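Local coordinates for protein pilin (Clostridioides difficile, PDB 6T8S) that is the major type IV pilin PilA1, the subunit expected to polymerise into the type IV pilus fibres of this bacterium, at residues K78-I83 with V132-L137; L50-T55 with Y70-V75. All blocks are in the same frame, centred on the assembly; numbering follows the deposited sequence.

Contact 1: residues K78-I83 with V132-L137; sequences KLVLQI and VLYIVL
Leu-81 and Ile-135 grip each other through both backbone amides, Leu-81 N giving its hydrogen to Ile-135 O at 2.8 Å and Ile-135 N returning one to Leu-81 O at 2.9 Å. Ile-83 and Leu-133 repeat the exchange, and at the far end Leu-137 N donates to Leu-79 O (2.8 Å), just where the chain turns a corner. The strands run antiparallel but twisted, their axes 147° apart, with Val-80 opposite Val-136 and Gln-82 opposite Tyr-134 as non-hydrogen-bonded pairs. They belong to the antiparallel sheet that packs on helix 9-37 in the pilin fold; Ile-135 and Leu-137 reach Tyr-23 on that helix. On this helix-facing side Ile-83 CD1 meets Ile-135 CD1 at 3.8 Å, and Leu-137 CD1 lies between Leu-79 CD2 and Leu-81 CB. On the other face Tyr-134, with CG anti to its carbonyl carbon (chi1 -59°), lays its ring beside the extended Gln-82 chain, amide and ring planes 65° apart. Val-80 CG1 sits at the ring edge, 3.7 Å from Tyr-134 CB. Gln-82 CG also presses on Val-132 CG1 (3.5 Å), while its NE2 is held by Gly-84 O.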
loop_
_atom_site.group_PDB
_atom_site.type_symbol
_atom_site.label_atom_id
_atom_site.label_comp_id
_atom_site.label_asym_id
_atom_site.label_seq_id
_atom_site.Cartn_x
_atom_site.Cartn_y
_atom_site.Cartn_z
ATOM N N LYS A 78 12.574 1.265 5.276
ATOM C CA LYS A 78 11.671 0.955 4.133
ATOM C C LYS A 78 10.629 2.059 3.939
ATOM O O LYS A 78 10.117 2.589 4.943
ATOM C CB LYS A 78 10.993 -0.396 4.370
ATOM C CG LYS A 78 11.949 -1.583 4.359
ATOM C CD LYS A 78 11.246 -2.893 4.577
ATOM C CE LYS A 78 12.183 -4.072 4.741
ATOM N NZ LYS A 78 13.099 -3.868 5.886
ATOM N N LEU A 79 10.295 2.353 2.681
ATOM C CA LEU A 79 9.072 3.109 2.308
ATOM C C LEU A 79 7.916 2.127 2.162
ATOM O O LEU A 79 8.069 1.131 1.430
ATOM C CB LEU A 79 9.264 3.870 0.994
ATOM C CG LEU A 79 8.027 4.639 0.537
ATOM C CD1 LEU A 79 7.651 5.705 1.553
ATOM C CD2 LEU A 79 8.232 5.257 -0.833
ATOM N N VAL A 80 6.788 2.436 2.804
ATOM C CA VAL A 80 5.606 1.535 2.875
ATOM C C VAL A 80 4.373 2.315 2.415
ATOM O O VAL A 80 4.159 3.465 2.863
ATOM C CB VAL A 80 5.438 0.968 4.298
ATOM C CG1 VAL A 80 4.145 0.185 4.451
ATOM C CG2 VAL A 80 6.639 0.120 4.690
ATOM N N LEU A 81 3.581 1.698 1.546
ATOM C CA LEU A 81 2.250 2.202 1.175
ATOM C C LEU A 81 1.264 1.668 2.220
ATOM O O LEU A 81 1.079 0.443 2.313
ATOM C CB LEU A 81 1.894 1.728 -0.238
ATOM C CG LEU A 81 0.517 2.156 -0.735
ATOM C CD1 LEU A 81 0.426 3.667 -0.882
ATOM C CD2 LEU A 81 0.175 1.449 -2.047
ATOM N N GLN A 82 0.708 2.570 3.022
ATOM C CA GLN A 82 -0.384 2.257 3.964
ATOM C C GLN A 82 -1.702 2.391 3.213
ATOM O O GLN A 82 -1.908 3.395 2.484
ATOM C CB GLN A 82 -0.305 3.193 5.177
ATOM C CG GLN A 82 -1.488 3.033 6.137
ATOM C CD GLN A 82 -1.336 3.917 7.356
ATOM O OE1 GLN A 82 -0.222 4.182 7.802
ATOM N NE2 GLN A 82 -2.451 4.391 7.896
ATOM N N ILE A 83 -2.572 1.400 3.375
ATOM C CA ILE A 83 -3.925 1.386 2.767
ATOM C C ILE A 83 -4.926 1.298 3.921
ATOM O O ILE A 83 -5.052 0.227 4.513
ATOM C CB ILE A 83 -4.077 0.230 1.765
ATOM C CG1 ILE A 83 -2.869 0.126 0.827
ATOM C CG2 ILE A 83 -5.391 0.366 1.000
ATOM C CD1 ILE A 83 -2.911 -1.064 -0.089
ATOM N N VAL A 132 -6.311 -1.900 8.414
ATOM C CA VAL A 132 -5.234 -1.204 7.665
ATOM C C VAL A 132 -4.250 -2.259 7.153
ATOM O O VAL A 132 -3.915 -3.192 7.898
ATOM C CB VAL A 132 -4.549 -0.125 8.518
ATOM C CG1 VAL A 132 -3.423 0.543 7.740
ATOM C CG2 VAL A 132 -5.556 0.913 9.005
ATOM N N LEU A 133 -3.822 -2.106 5.899
ATOM C CA LEU A 133 -2.884 -3.012 5.199
ATOM C C LEU A 133 -1.655 -2.193 4.801
ATOM O O LEU A 133 -1.778 -0.974 4.612
ATOM C CB LEU A 133 -3.582 -3.605 3.963
ATOM C CG LEU A 133 -2.857 -4.768 3.285
ATOM C CD1 LEU A 133 -2.966 -6.041 4.091
ATOM C CD2 LEU A 133 -3.384 -5.005 1.875
ATOM N N TYR A 134 -0.511 -2.859 4.673
ATOM C CA TYR A 134 0.798 -2.242 4.388
ATOM C C TYR A 134 1.479 -2.994 3.239
ATOM O O TYR A 134 1.544 -4.226 3.291
ATOM C CB TYR A 134 1.643 -2.272 5.661
ATOM C CG TYR A 134 1.014 -1.546 6.818
ATOM C CD1 TYR A 134 1.152 -0.175 6.968
ATOM C CD2 TYR A 134 0.234 -2.230 7.735
ATOM C CE1 TYR A 134 0.582 0.492 8.043
ATOM C CE2 TYR A 134 -0.357 -1.577 8.805
ATOM C CZ TYR A 134 -0.173 -0.216 8.964
ATOM O OH TYR A 134 -0.770 0.433 10.012
ATOM N N ILE A 135 1.975 -2.264 2.234
ATOM C CA ILE A 135 2.760 -2.871 1.116
ATOM C C ILE A 135 4.088 -2.123 0.975
ATOM O O ILE A 135 4.090 -0.913 0.692
ATOM C CB ILE A 135 1.990 -2.919 -0.220
ATOM C CG1 ILE A 135 0.556 -3.437 -0.061
ATOM C CG2 ILE A 135 2.776 -3.772 -1.209
ATOM C CD1 ILE A 135 -0.242 -3.490 -1.352
ATOM N N VAL A 136 5.195 -2.841 1.140
ATOM C CA VAL A 136 6.551 -2.248 0.974
ATOM C C VAL A 136 6.692 -1.757 -0.474
ATOM O O VAL A 136 6.447 -2.572 -1.395
ATOM C CB VAL A 136 7.651 -3.258 1.320
ATOM C CG1 VAL A 136 9.030 -2.698 1.020
ATOM C CG2 VAL A 136 7.557 -3.689 2.777
ATOM N N LEU A 137 7.075 -0.492 -0.659
ATOM C CA LEU A 137 7.361 0.113 -1.999
ATOM C C LEU A 137 8.862 0.059 -2.304
ATOM O O LEU A 137 9.231 -0.336 -3.433
ATOM C CB LEU A 137 6.915 1.572 -2.005
ATOM C CG LEU A 137 5.415 1.815 -2.042
ATOM C CD1 LEU A 137 5.118 3.292 -1.820
ATOM C CD2 LEU A 137 4.832 1.358 -3.367
#

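Contact 2: residues L50-T55 with Y70-V75; sequences LSVLET and YKLIKV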
loop_
_atom_site.group_PDB
_atom_site.type_symbol
_atom_site.label_atom_id
_atom_site.label_comp_id
_atom_site.label_asym_id
_atom_site.label_seq_id
_atom_site.Cartn_x
_atom_site.Cartn_y
_atom_site.Cartn_z
ATOM N N LEU A 50 -1.412 11.239 -0.810
ATOM C CA LEU A 50 -0.151 11.076 -1.577
ATOM C C LEU A 50 0.282 12.410 -2.191
ATOM O O LEU A 50 1.104 12.392 -3.126
ATOM C CB LEU A 50 -0.413 10.032 -2.668
ATOM C CG LEU A 50 -0.796 8.650 -2.147
ATOM C CD1 LEU A 50 -1.147 7.711 -3.286
ATOM C CD2 LEU A 50 0.318 8.077 -1.286
ATOM N N SER A 51 -0.177 13.547 -1.664
ATOM C CA SER A 51 0.147 14.874 -2.254
ATOM C C SER A 51 1.667 15.137 -2.228
ATOM O O SER A 51 2.132 15.955 -3.071
ATOM C CB SER A 51 -0.660 15.978 -1.592
ATOM O OG SER A 51 -0.177 16.184 -0.284
ATOM N N VAL A 52 2.439 14.468 -1.354
ATOM C CA VAL A 52 3.933 14.549 -1.350
ATOM C C VAL A 52 4.477 14.192 -2.750
ATOM O O VAL A 52 5.523 14.761 -3.148
ATOM C CB VAL A 52 4.554 13.663 -0.249
ATOM C CG1 VAL A 52 4.312 12.183 -0.491
ATOM C CG2 VAL A 52 6.041 13.930 -0.062
ATOM N N LEU A 53 3.789 13.328 -3.501
ATOM C CA LEU A 53 4.234 12.894 -4.864
ATOM C C LEU A 53 3.576 13.712 -5.984
ATOM O O LEU A 53 3.736 13.311 -7.162
ATOM C CB LEU A 53 3.904 11.411 -5.046
ATOM C CG LEU A 53 4.608 10.423 -4.121
ATOM C CD1 LEU A 53 4.172 9.009 -4.457
ATOM C CD2 LEU A 53 6.120 10.533 -4.217
ATOM N N GLU A 54 2.904 14.834 -5.696
ATOM C CA GLU A 54 1.993 15.481 -6.683
ATOM C C GLU A 54 2.750 15.971 -7.930
ATOM O O GLU A 54 2.137 15.987 -9.013
ATOM C CB GLU A 54 1.261 16.674 -6.076
ATOM C CG GLU A 54 0.144 17.190 -6.963
ATOM C CD GLU A 54 -0.918 17.964 -6.205
ATOM O OE1 GLU A 54 -0.575 18.543 -5.147
ATOM O OE2 GLU A 54 -2.072 17.983 -6.672
ATOM N N THR A 55 4.003 16.413 -7.791
ATOM C CA THR A 55 4.792 16.905 -8.962
ATOM C C THR A 55 4.977 15.745 -9.952
ATOM O O THR A 55 5.053 16.016 -11.179
ATOM C CB THR A 55 6.120 17.536 -8.521
ATOM O OG1 THR A 55 5.806 18.557 -7.578
ATOM C CG2 THR A 55 6.904 18.136 -9.669
ATOM N N TYR A 70 -5.018 5.980 0.930
ATOM C CA TYR A 70 -3.566 5.726 0.807
ATOM C C TYR A 70 -2.805 6.771 1.631
ATOM O O TYR A 70 -3.245 7.939 1.693
ATOM C CB TYR A 70 -3.120 5.810 -0.655
ATOM C CG TYR A 70 -3.634 4.731 -1.577
ATOM C CD1 TYR A 70 -3.313 3.401 -1.372
ATOM C CD2 TYR A 70 -4.376 5.045 -2.708
ATOM C CE1 TYR A 70 -3.748 2.406 -2.234
ATOM C CE2 TYR A 70 -4.813 4.064 -3.586
ATOM C CZ TYR A 70 -4.492 2.738 -3.354
ATOM O OH TYR A 70 -4.906 1.749 -4.202
ATOM N N LYS A 71 -1.665 6.376 2.191
ATOM C CA LYS A 71 -0.615 7.326 2.649
ATOM C C LYS A 71 0.743 6.625 2.592
ATOM O O LYS A 71 0.771 5.395 2.415
ATOM C CB LYS A 71 -0.965 7.908 4.028
ATOM C CG LYS A 71 -0.833 6.985 5.219
ATOM C CD LYS A 71 -1.072 7.723 6.564
ATOM C CE LYS A 71 0.138 8.481 7.073
ATOM N NZ LYS A 71 -0.117 9.244 8.325
ATOM N N LEU A 72 1.820 7.397 2.705
ATOM C CA LEU A 72 3.209 6.894 2.660
ATOM C C LEU A 72 3.825 7.048 4.048
ATOM O O LEU A 72 3.742 8.170 4.596
ATOM C CB LEU A 72 4.005 7.697 1.627
ATOM C CG LEU A 72 3.588 7.490 0.173
ATOM C CD1 LEU A 72 4.346 8.439 -0.733
ATOM C CD2 LEU A 72 3.820 6.060 -0.256
ATOM N N ILE A 73 4.398 5.964 4.568
ATOM C CA ILE A 73 5.081 5.930 5.887
ATOM C C ILE A 73 6.468 5.305 5.733
ATOM O O ILE A 73 6.699 4.474 4.819
ATOM C CB ILE A 73 4.234 5.206 6.950
ATOM C CG1 ILE A 73 4.095 3.710 6.662
ATOM C CG2 ILE A 73 2.893 5.920 7.122
ATOM C CD1 ILE A 73 3.379 2.924 7.746
ATOM N N LYS A 74 7.357 5.662 6.649
ATOM C CA LYS A 74 8.684 5.026 6.754
ATOM C C LYS A 74 8.600 4.009 7.892
ATOM O O LYS A 74 8.090 4.366 8.979
ATOM C CB LYS A 74 9.753 6.106 6.926
ATOM C CG LYS A 74 11.172 5.574 7.022
ATOM C CD LYS A 74 12.224 6.606 6.700
ATOM C CE LYS A 74 13.507 6.392 7.476
ATOM N NZ LYS A 74 14.376 7.592 7.423
ATOM N N VAL A 75 8.998 2.774 7.622
ATOM C CA VAL A 75 9.084 1.675 8.625
ATOM C C VAL A 75 10.536 1.195 8.620
ATOM O O VAL A 75 10.939 0.585 7.635
ATOM C CB VAL A 75 8.090 0.542 8.326
ATOM C CG1 VAL A 75 8.133 -0.534 9.402
ATOM C CG2 VAL A 75 6.670 1.073 8.170
#
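Leu-50 comes closest to the strand at Lys-71, with 5.7 Å between their CA atoms, and from there 50-55 coils away through a short 3-10 segment at Ser-51 and Val-52, in which Leu-53 N bonds back to Leu-50 O, while 70-75 continues as an extended strand. The two segments meet through apolar side chains. Leu-50 does most of the work, and its two methyls divide the task. CD2 presses against Leu-72 CG at 3.6 Å, the two leucine side chains crossing at about a right angle, whereas CD1 rests on Tyr-70 CB at 3.8 Å and approaches the ring obliquely. Leu-72 projects from the strand toward 50-55 with CG anti to its carbonyl carbon (chi1 -68°), which brings CD1 to two further partners. One is Val-52 CG1, at 3.8 Å, the branch set between the backbone N and the carbonyl carbon (chi1 66°). The other is Leu-53 CD1, also at 3.8 Å, on a side chain that again crosses Leu-72 nearly perpendicularly. Side chains of Leu-50, Val-52 and Leu-53 thus converge on Leu-72 in a small buried cluster. The Tyr-70 ring carries on past Leu-50, and its hydroxyl is hydrogen-bonded to Asp-22 of helix 9-37. Helix 9-37 also packs on the cluster, Val-26 touching Leu-50 and Leu-53, and Tyr-33 touching Val-52 and Leu-53, while strand 78-83 lies beside 70-75 in the sheet, paired with it through antiparallel backbone hydrogen bonds, with strand 128-138 next beyond it.

In the fold
Contact 2 closes before contact 1 opens along the chain, yet their centres lie 10 Å apart. Strand 70-75 leads into strand 78-83, its antiparallel neighbour, so both contacts reach the same sheet: 78-83 sits between 70-75 and 128-138. Probable hydrogen bonds from Val-80 N to Ile-73 O and from Gln-82 N to Lys-71 O tie the contacts together, and Leu-72 and Leu-137 join their apolar sides. Contact 1 lies near the centre of the chain, contact 2 farther out, where the loop following helix 9-37 packs against the first half of edge strand 70-75. The helix-facing side chains of both contribute to the apolar layer between helix 9-37 and the sheet, as expected of a pilin domain.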